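Local coordinates for protein putative rubredoxin reductase (Rhodopseudomonas palustris, PDB 3FG2) that probably passes electrons from NADH through its bound FAD to a ferredoxin serving the CYP199A2 system, at residues A[45-50]-A[154-159]. Numbering follows the deposited sequence.
With FAD (flavin-adenine dinucleotide), chain B.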
# COMPACT_ATOMS: atom_id res chain seq x y z
N LEU A 45 -0.76 -8.96 -6.19
CA LEU A 45 -0.07 -9.92 -5.33
C LEU A 45 -0.92 -10.64 -4.29
O LEU A 45 -0.67 -11.80 -3.98
CB LEU A 45 1.10 -9.22 -4.64
CG LEU A 45 2.24 -8.77 -5.55
CD1 LEU A 45 3.25 -7.95 -4.75
CD2 LEU A 45 2.91 -9.98 -6.19
N SER A 46 -1.90 -9.94 -3.73
CA SER A 46 -2.77 -10.53 -2.72
C SER A 46 -4.15 -10.73 -3.31
O SER A 46 -5.12 -10.98 -2.60
CB SER A 46 -2.86 -9.60 -1.51
OG SER A 46 -3.23 -8.30 -1.92
N LYS A 47 -4.23 -10.62 -4.64
CA LYS A 47 -5.50 -10.77 -5.34
C LYS A 47 -5.41 -11.84 -6.43
O LYS A 47 -5.04 -12.98 -6.15
CB LYS A 47 -5.90 -9.41 -5.93
CG LYS A 47 -5.94 -8.29 -4.89
CD LYS A 47 -6.26 -6.94 -5.52
CE LYS A 47 -6.37 -5.84 -4.46
NZ LYS A 47 -5.12 -5.62 -3.65
N ALA A 48 -5.71 -11.45 -7.67
CA ALA A 48 -5.69 -12.36 -8.81
C ALA A 48 -4.48 -13.29 -8.86
O ALA A 48 -4.63 -14.49 -9.08
CB ALA A 48 -5.78 -11.58 -10.11
N TYR A 49 -3.28 -12.74 -8.67
CA TYR A 49 -2.09 -13.58 -8.75
C TYR A 49 -2.18 -14.87 -7.94
O TYR A 49 -1.83 -15.95 -8.43
CB TYR A 49 -0.85 -12.80 -8.33
CG TYR A 49 0.41 -13.56 -8.67
CD1 TYR A 49 0.79 -13.75 -9.99
CD2 TYR A 49 1.17 -14.17 -7.67
CE1 TYR A 49 1.90 -14.53 -10.32
CE2 TYR A 49 2.28 -14.95 -7.98
CZ TYR A 49 2.63 -15.14 -9.31
OH TYR A 49 3.71 -15.92 -9.63
N LEU A 50 -2.64 -14.78 -6.70
CA LEU A 50 -2.78 -15.95 -5.84
C LEU A 50 -3.69 -17.00 -6.47
O LEU A 50 -3.72 -18.15 -6.03
CB LEU A 50 -3.35 -15.54 -4.48
CG LEU A 50 -2.38 -15.23 -3.34
CD1 LEU A 50 -1.05 -14.73 -3.86
CD2 LEU A 50 -3.03 -14.21 -2.42
N GLY A 154 -4.32 -8.78 4.46
CA GLY A 154 -4.70 -9.98 5.18
C GLY A 154 -6.06 -10.53 4.79
O GLY A 154 -6.21 -11.75 4.64
N LEU A 155 -7.04 -9.66 4.62
CA LEU A 155 -8.39 -10.09 4.26
C LEU A 155 -8.49 -10.49 2.80
O LEU A 155 -9.21 -11.43 2.46
CB LEU A 155 -9.41 -9.00 4.59
CG LEU A 155 -9.56 -8.69 6.09
CD1 LEU A 155 -10.60 -7.60 6.30
CD2 LEU A 155 -9.96 -9.95 6.85
N GLU A 156 -7.78 -9.78 1.93
CA GLU A 156 -7.81 -10.11 0.52
C GLU A 156 -7.26 -11.53 0.40
O GLU A 156 -7.77 -12.33 -0.39
CB GLU A 156 -6.97 -9.11 -0.28
CG GLU A 156 -7.47 -7.67 -0.17
CD GLU A 156 -6.75 -6.70 -1.09
OE1 GLU A 156 -5.61 -6.99 -1.51
OE2 GLU A 156 -7.31 -5.62 -1.37
N PHE A 157 -6.25 -11.85 1.20
CA PHE A 157 -5.66 -13.18 1.19
C PHE A 157 -6.62 -14.19 1.80
O PHE A 157 -6.90 -15.24 1.20
CB PHE A 157 -4.34 -13.22 1.98
CG PHE A 157 -3.88 -14.61 2.29
CD1 PHE A 157 -3.33 -15.42 1.30
CD2 PHE A 157 -4.06 -15.15 3.57
CE1 PHE A 157 -2.98 -16.74 1.57
CE2 PHE A 157 -3.71 -16.46 3.85
CZ PHE A 157 -3.17 -17.27 2.85
N ALA A 158 -7.12 -13.88 2.99
CA ALA A 158 -8.03 -14.77 3.69
C ALA A 158 -9.19 -15.29 2.84
O ALA A 158 -9.53 -16.47 2.90
CB ALA A 158 -8.57 -14.08 4.92
N ALA A 159 -9.81 -14.41 2.07
CA ALA A 159 -10.92 -14.83 1.24
C ALA A 159 -10.46 -15.86 0.20
O ALA A 159 -11.12 -16.87 -0.02
CB ALA A 159 -11.54 -13.62 0.55
PA FAD B . 7.11 -0.26 -3.63
O1A FAD B . 7.14 -1.10 -2.41
O2A FAD B . 6.31 -0.57 -4.68
O5B FAD B . 8.53 -0.51 -4.16
C5B FAD B . 9.75 -0.27 -3.40
C4B FAD B . 10.86 -0.95 -4.24
O4B FAD B . 12.15 -0.38 -3.79
C3B FAD B . 10.99 -2.47 -4.05
O3B FAD B . 11.10 -3.23 -5.22
C2B FAD B . 12.13 -2.57 -3.08
O2B FAD B . 12.73 -3.82 -3.05
C1B FAD B . 13.05 -1.52 -3.63
N9A FAD B . 14.09 -0.99 -2.73
C8A FAD B . 13.97 -0.77 -1.38
N7A FAD B . 15.09 -0.29 -0.84
C5A FAD B . 15.97 -0.20 -1.88
C6A FAD B . 17.38 0.26 -1.93
N6A FAD B . 18.07 0.68 -0.90
N1A FAD B . 17.95 0.21 -3.19
C2A FAD B . 17.27 -0.23 -4.30
N3A FAD B . 15.99 -0.66 -4.33
C4A FAD B . 15.38 -0.63 -3.09
N1 FAD B . -2.42 0.06 -3.03
C2 FAD B . -3.58 0.41 -3.60
O2 FAD B . -3.86 1.55 -3.79
N3 FAD B . -4.54 -0.57 -4.02
C4 FAD B . -4.31 -1.92 -3.86
O4 FAD B . -5.15 -2.72 -4.23
C4X FAD B . -3.05 -2.31 -3.24
N5 FAD B . -2.76 -3.63 -3.07
C5X FAD B . -1.55 -3.97 -2.49
C6 FAD B . -1.26 -5.35 -2.33
C7 FAD B . -0.08 -5.79 -1.78
C7M FAD B . 0.18 -7.27 -1.63
C8 FAD B . 0.92 -4.81 -1.33
C8M FAD B . 2.24 -5.21 -0.72
C9 FAD B . 0.65 -3.43 -1.48
C9A FAD B . -0.57 -3.00 -2.06
N10 FAD B . -0.92 -1.60 -2.26
C10 FAD B . -2.11 -1.25 -2.84
C1' FAD B . 0.08 -0.59 -1.83
C2' FAD B . 1.03 -0.22 -3.01
O2' FAD B . 1.61 -1.41 -3.49
C3' FAD B . 2.08 0.73 -2.48
O3' FAD B . 1.45 1.93 -2.03
C4' FAD B . 3.07 1.07 -3.58
O4' FAD B . 3.72 -0.14 -4.06
C5' FAD B . 4.10 2.02 -3.02
O5' FAD B . 5.14 2.31 -4.18
P FAD B . 6.58 2.52 -3.84
O1P FAD B . 7.20 2.80 -5.24
O2P FAD B . 6.81 3.51 -2.89
O3P FAD B . 7.16 1.29 -3.28
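Glu-156 and Lys-47 form a buried salt bridge beside the flavin, a worked example of a second-shell carboxylate that probably helps place a flavin-binding lysine. Lys-47 NZ meets Glu-156 OE1 at 2.6 Å on the syn side, 22° out of the carboxylate plane. The lysine chain is extended until chi4 (60°), where it bends to bring NZ within 3.0 Å of FAD O4, with a weak bond to FAD N5; Pro-43 O also accepts from the ammonium.

Hydrogen bonding adds a second grip on the same oxygen: Ser-46 OG donates to Glu-156 OE1 at 2.7 Å, nearly in line with the C-O bond. Glu-156 OE2 is held by Ser-322 OG and Asp-323 N, which helps fix the carboxylate's rotation. With an alanine here, Lys-47 NZ would probably lose this carboxylate as a countercharge and be freer to swing from the flavin, and Ser-46 OG would lose this acceptor.

Between the two segments, the apolar contact is Leu-50 CD2, which lies 3.9 Å from Phe-157 CD1 at the ring edge.

The loop 45-50 thus joins helix 152-163, whose start overlaps what is probably a second GxGxxG Rossmann-type motif, while helix 129-138 touches Leu-50 and Phe-157 and strand 319-324 adjoins Lys-47 and Glu-156.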